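Bifunctional endo-1,4-beta-xylanase A (Neocallimastix patriciarum, PDB 2VG9) hydrolyses internal beta-1,4-xylosidic linkages of xylan, as an endo-acting xylanase of glycoside hydrolase family 11. Local coordinates at residues I114-V119 with A135-F140; W121-Q126 with Q158-R163. One frame throughout, in Å; residues are numbered along the deposited sequence.

Interaction 1 of 2, residues I114-V119 with A135-F140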
# COMPACT_ATOMS: atom_id res chain seq x y z
N ILE A 114 3.65 -1.72 -4.15
CA ILE A 114 4.50 -2.85 -4.46
C ILE A 114 3.69 -4.07 -4.05
O ILE A 114 3.59 -4.39 -2.85
CB ILE A 114 5.86 -2.80 -3.72
CG1 ILE A 114 6.64 -1.53 -4.13
CG2 ILE A 114 6.70 -4.04 -4.04
CD1 ILE A 114 7.76 -1.21 -3.16
N ILE A 115 3.07 -4.72 -5.04
CA ILE A 115 2.04 -5.71 -4.74
C ILE A 115 2.63 -7.09 -4.66
O ILE A 115 3.11 -7.63 -5.66
CB ILE A 115 0.86 -5.66 -5.74
CG1 ILE A 115 0.34 -4.22 -5.89
CG2 ILE A 115 -0.24 -6.65 -5.35
CD1 ILE A 115 -0.84 -4.05 -6.87
N GLU A 116 2.57 -7.65 -3.45
CA GLU A 116 3.13 -8.96 -3.12
C GLU A 116 2.18 -10.12 -3.35
O GLU A 116 2.60 -11.23 -3.67
CB GLU A 116 3.58 -8.94 -1.65
CG GLU A 116 4.68 -7.94 -1.40
CD GLU A 116 6.02 -8.45 -1.97
OE1 GLU A 116 6.67 -9.31 -1.32
OE2 GLU A 116 6.41 -7.99 -3.08
N ASP A 117 0.89 -9.86 -3.17
CA ASP A 117 -0.14 -10.88 -3.31
C ASP A 117 -1.45 -10.12 -3.58
O ASP A 117 -1.58 -8.91 -3.25
CB ASP A 117 -0.24 -11.73 -2.03
CG ASP A 117 -0.92 -13.10 -2.25
OD1 ASP A 117 -1.40 -13.40 -3.35
OD2 ASP A 117 -0.98 -13.89 -1.30
N TRP A 118 -2.35 -10.81 -4.29
CA TRP A 118 -3.64 -10.25 -4.68
C TRP A 118 -4.58 -11.42 -4.98
O TRP A 118 -4.14 -12.55 -5.26
CB TRP A 118 -3.56 -9.35 -5.92
CG TRP A 118 -2.88 -10.01 -7.12
CD1 TRP A 118 -1.55 -9.98 -7.42
CD2 TRP A 118 -3.52 -10.82 -8.13
NE1 TRP A 118 -1.30 -10.71 -8.57
CE2 TRP A 118 -2.50 -11.22 -9.03
CE3 TRP A 118 -4.85 -11.22 -8.37
CZ2 TRP A 118 -2.77 -12.05 -10.16
CZ3 TRP A 118 -5.12 -12.06 -9.51
CH2 TRP A 118 -4.07 -12.46 -10.37
N VAL A 119 -5.88 -11.13 -4.97
CA VAL A 119 -6.86 -12.15 -5.29
C VAL A 119 -7.84 -11.63 -6.33
O VAL A 119 -8.32 -10.49 -6.21
CB VAL A 119 -7.59 -12.68 -4.04
CG1 VAL A 119 -8.66 -13.75 -4.43
CG2 VAL A 119 -6.55 -13.26 -3.02
N ALA A 135 13.66 -11.63 -7.55
CA ALA A 135 12.34 -11.99 -8.01
C ALA A 135 11.87 -11.07 -9.13
O ALA A 135 12.31 -9.90 -9.22
CB ALA A 135 11.33 -11.94 -6.85
N GLN A 136 10.96 -11.59 -9.95
CA GLN A 136 10.38 -10.85 -11.07
C GLN A 136 9.19 -9.99 -10.65
O GLN A 136 8.27 -10.47 -9.95
CB GLN A 136 9.96 -11.82 -12.18
CG GLN A 136 11.13 -12.61 -12.81
CD GLN A 136 12.33 -11.69 -13.24
OE1 GLN A 136 13.40 -11.68 -12.60
NE2 GLN A 136 12.12 -10.90 -14.29
N TYR A 137 9.25 -8.70 -11.04
CA TYR A 137 8.17 -7.76 -10.81
C TYR A 137 7.95 -7.08 -12.16
O TYR A 137 8.91 -6.83 -12.90
CB TYR A 137 8.55 -6.67 -9.79
CG TYR A 137 8.58 -7.13 -8.35
CD1 TYR A 137 7.50 -6.85 -7.49
CD2 TYR A 137 9.66 -7.84 -7.84
CE1 TYR A 137 7.55 -7.24 -6.15
CE2 TYR A 137 9.68 -8.28 -6.49
CZ TYR A 137 8.64 -7.98 -5.67
OH TYR A 137 8.65 -8.40 -4.33
N LYS A 138 6.70 -6.78 -12.45
CA LYS A 138 6.33 -5.97 -13.59
C LYS A 138 6.09 -4.56 -13.09
O LYS A 138 5.30 -4.34 -12.15
CB LYS A 138 5.03 -6.51 -14.16
CG LYS A 138 4.53 -5.73 -15.37
CD LYS A 138 3.28 -6.33 -15.96
CE LYS A 138 2.89 -5.53 -17.21
NZ LYS A 138 1.84 -6.24 -17.97
N ILE A 139 6.75 -3.60 -13.73
CA ILE A 139 6.57 -2.21 -13.38
C ILE A 139 5.80 -1.44 -14.47
O ILE A 139 5.98 -1.66 -15.70
CB ILE A 139 7.90 -1.54 -13.00
CG1 ILE A 139 8.85 -1.44 -14.21
CG2 ILE A 139 8.56 -2.29 -11.80
CD1 ILE A 139 10.13 -0.57 -14.00
N PHE A 140 4.93 -0.55 -14.01
CA PHE A 140 4.18 0.30 -14.91
C PHE A 140 3.63 1.45 -14.12
O PHE A 140 3.56 1.40 -12.87
CB PHE A 140 3.03 -0.48 -15.63
CG PHE A 140 2.10 -1.23 -14.68
CD1 PHE A 140 0.95 -0.61 -14.19
CD2 PHE A 140 2.40 -2.52 -14.27
CE1 PHE A 140 0.08 -1.28 -13.32
CE2 PHE A 140 1.53 -3.21 -13.37
CZ PHE A 140 0.38 -2.59 -12.89

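Interaction 2 of 2, residues W121-Q126 with Q158-R163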
# COMPACT_ATOMS: atom_id res chain seq x y z
N TRP A 121 -8.06 -10.11 -9.05
CA TRP A 121 -7.75 -9.00 -9.96
C TRP A 121 -6.66 -8.13 -9.37
O TRP A 121 -6.63 -7.88 -8.16
CB TRP A 121 -9.00 -8.13 -10.20
CG TRP A 121 -8.81 -7.00 -11.18
CD1 TRP A 121 -8.96 -7.05 -12.55
CD2 TRP A 121 -8.47 -5.64 -10.87
NE1 TRP A 121 -8.73 -5.81 -13.10
CE2 TRP A 121 -8.42 -4.93 -12.09
CE3 TRP A 121 -8.19 -4.96 -9.67
CZ2 TRP A 121 -8.10 -3.57 -12.14
CZ3 TRP A 121 -7.88 -3.61 -9.73
CH2 TRP A 121 -7.83 -2.93 -10.96
N VAL A 122 -5.80 -7.64 -10.25
CA VAL A 122 -4.73 -6.71 -9.87
C VAL A 122 -4.65 -5.73 -11.05
O VAL A 122 -4.99 -6.12 -12.17
CB VAL A 122 -3.39 -7.48 -9.64
CG1 VAL A 122 -2.86 -8.09 -10.96
CG2 VAL A 122 -2.31 -6.62 -8.98
N PRO A 123 -4.31 -4.43 -10.77
CA PRO A 123 -3.99 -3.49 -11.83
C PRO A 123 -2.91 -3.99 -12.80
O PRO A 123 -2.01 -4.74 -12.41
CB PRO A 123 -3.47 -2.25 -11.06
CG PRO A 123 -4.12 -2.34 -9.75
CD PRO A 123 -4.26 -3.80 -9.44
N ASP A 124 -3.04 -3.55 -14.06
CA ASP A 124 -2.12 -3.94 -15.10
C ASP A 124 -2.14 -2.90 -16.23
O ASP A 124 -3.11 -2.16 -16.42
CB ASP A 124 -2.49 -5.34 -15.61
CG ASP A 124 -1.41 -5.98 -16.45
OD1 ASP A 124 -0.20 -5.74 -16.21
OD2 ASP A 124 -1.79 -6.75 -17.35
N ALA A 125 -1.01 -2.81 -16.92
CA ALA A 125 -0.88 -1.96 -18.09
C ALA A 125 0.39 -2.44 -18.79
O ALA A 125 1.18 -3.21 -18.20
CB ALA A 125 -0.79 -0.46 -17.69
N GLN A 126 0.59 -2.02 -20.03
CA GLN A 126 1.88 -2.19 -20.68
C GLN A 126 3.03 -1.80 -19.72
O GLN A 126 3.04 -0.70 -19.15
CB GLN A 126 1.93 -1.32 -21.94
CG GLN A 126 2.68 -1.95 -23.10
CD GLN A 126 1.74 -2.62 -24.12
OE1 GLN A 126 1.49 -3.85 -24.07
NE2 GLN A 126 1.24 -1.82 -25.07
N GLN A 158 -0.07 6.82 -10.43
CA GLN A 158 0.20 5.65 -9.60
C GLN A 158 1.40 4.91 -10.18
O GLN A 158 1.49 4.73 -11.40
CB GLN A 158 -1.04 4.76 -9.54
CG GLN A 158 -2.22 5.44 -8.81
CD GLN A 158 -3.51 4.66 -8.94
OE1 GLN A 158 -3.83 4.13 -10.01
NE2 GLN A 158 -4.27 4.59 -7.86
N TYR A 159 2.34 4.50 -9.33
CA TYR A 159 3.44 3.63 -9.76
C TYR A 159 3.20 2.26 -9.15
O TYR A 159 2.81 2.15 -8.00
CB TYR A 159 4.83 4.16 -9.36
CG TYR A 159 5.23 5.49 -9.92
CD1 TYR A 159 4.48 6.11 -10.93
CD2 TYR A 159 6.39 6.11 -9.48
CE1 TYR A 159 4.85 7.36 -11.46
CE2 TYR A 159 6.78 7.36 -10.00
CZ TYR A 159 6.00 7.97 -10.99
OH TYR A 159 6.40 9.20 -11.48
N PHE A 160 3.50 1.24 -9.94
CA PHE A 160 3.29 -0.18 -9.58
C PHE A 160 4.50 -1.01 -9.86
O PHE A 160 5.13 -0.84 -10.90
CB PHE A 160 2.15 -0.80 -10.44
CG PHE A 160 0.78 -0.23 -10.13
CD1 PHE A 160 -0.01 -0.83 -9.14
CD2 PHE A 160 0.29 0.90 -10.83
CE1 PHE A 160 -1.29 -0.30 -8.81
CE2 PHE A 160 -0.98 1.42 -10.54
CZ PHE A 160 -1.77 0.83 -9.52
N SER A 161 4.78 -1.91 -8.91
CA SER A 161 5.57 -3.12 -9.10
C SER A 161 4.64 -4.26 -8.70
O SER A 161 4.18 -4.33 -7.55
CB SER A 161 6.73 -3.17 -8.12
OG SER A 161 7.79 -2.32 -8.50
N VAL A 162 4.40 -5.19 -9.61
CA VAL A 162 3.55 -6.31 -9.27
C VAL A 162 4.41 -7.56 -9.26
O VAL A 162 4.98 -7.93 -10.30
CB VAL A 162 2.38 -6.42 -10.28
CG1 VAL A 162 1.52 -7.68 -9.98
CG2 VAL A 162 1.56 -5.12 -10.24
N ARG A 163 4.52 -8.20 -8.10
CA ARG A 163 5.28 -9.46 -7.97
C ARG A 163 4.63 -10.57 -8.79
O ARG A 163 3.42 -10.84 -8.65
CB ARG A 163 5.36 -9.91 -6.50
CG ARG A 163 6.43 -10.96 -6.28
CD ARG A 163 6.56 -11.38 -4.81
NE ARG A 163 7.49 -12.52 -4.63
CZ ARG A 163 8.80 -12.39 -4.44
NH1 ARG A 163 9.33 -11.18 -4.37
NH2 ARG A 163 9.58 -13.45 -4.25

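Interaction 1 of 2, residues I114-V119 with A135-F140
E116 reaches the phenol of Y137 by a chain bent once, at chi2. With chi1 at -64°, CG stands opposite the carbonyl carbon and beside the backbone N; the bend at chi2, -74°, then brings the carboxylate toward Y137. Y137 has its own CG opposite the carbonyl carbon, and its ring points toward E116, while the nearest CA atoms across the segments, I114 and Y137, are 8.8 Å apart. The groups join in one short hydrogen bond, in which Y137 OH donates to E116 OE2 at 2.6 Å. OE2 accepts with its syn lone pair, on the side of its sister oxygen, and lies at the ring edge near the ring plane. The carboxylate and ring planes differ by just 15°, so the two flat groups are almost coplanar rather than stacked. OE2 also comes to 3.4 Å from Y137 CE1, consistent with an approach along that edge. The apolar part of the contact is smaller: the methyl CG2 of I114 reaches Y137 CE1 at 3.9 Å, obliquely to the ring. Together the segments bury 118 Å², and all the touching residues are buried. Further partners satisfy the polar groups here: E116 OE1 forms a salt bridge with R167 and a hydrogen bond with Y77 OH, while Y137 OH is also bonded to R163 NH1. H177 packs against the Y137 ring edge-to-face. The chain turns a corner at E116, where E116 and D117 both face L93 of strand 89-100. That is a classic beta bulge, set within the beta jelly roll of a family 11 xylanase and linked through its glutamate to a tyrosine of strand 135-145.

Interaction 2 of 2, residues W121-Q126 with Q158-R163
F160 is the first residue of segment 158-163 to touch the loop, where it meets P123. Its CG lies opposite the carbonyl carbon (chi1 -68°), and the ring extends toward the proline, the two side chains crossing at about a right angle. P123 CB sits over one ring face, 4.1 Å from the centroid of the F160 ring and 29° off the ring normal, which fits a CH-pi contact. Next to it, P123 CG approaches F160 CE1 at 3.6 Å, so adjacent carbons of the proline ring rest on the CE1 and CZ side of the phenyl. An alanine here would strip away that aromatic face and would probably leave a gap beneath P123, with its CB and CG deprived of their packing partner.

Two residues on, V162 also points to the loop. Its CG1 and the CG2 of V122 reach toward each other tip to tip, 4.1 Å apart, while V162 CG2 lies 4.2 Å from the backbone oxygen P123 O. No hydrogen bond joins the segments; the contact is chiefly apolar, burying 165 Å² in all.

The loop 121-126 thus lies against one face of a strand that is paired on both its edges. Strand 153-163 runs parallel to 110-115 and antiparallel to 135-145. From those neighbours Y113 and F140 bring rings nearly parallel to that of F160, and I115 of strand 110-115 touches both V122 and F160.

Interactions 1 and 2 have centres about 7 Å apart, and both reach the same sheet. The backbone joins them through a probable hydrogen bond from I115 N to S161 O, 2.8 Å long. A salt bridge, K138 NZ to D124 OD1 at 2.7 Å, ties strand 135-145 to the loop 121-126, and F140 CZ packs 3.2 Å from P123 O. Along the chain the segments of the two contacts alternate. Interaction 1 is carried by a polar pair, interaction 2 by apolar groups. The bound cadmium ion is remote, about 12 Å from the side chain of V122.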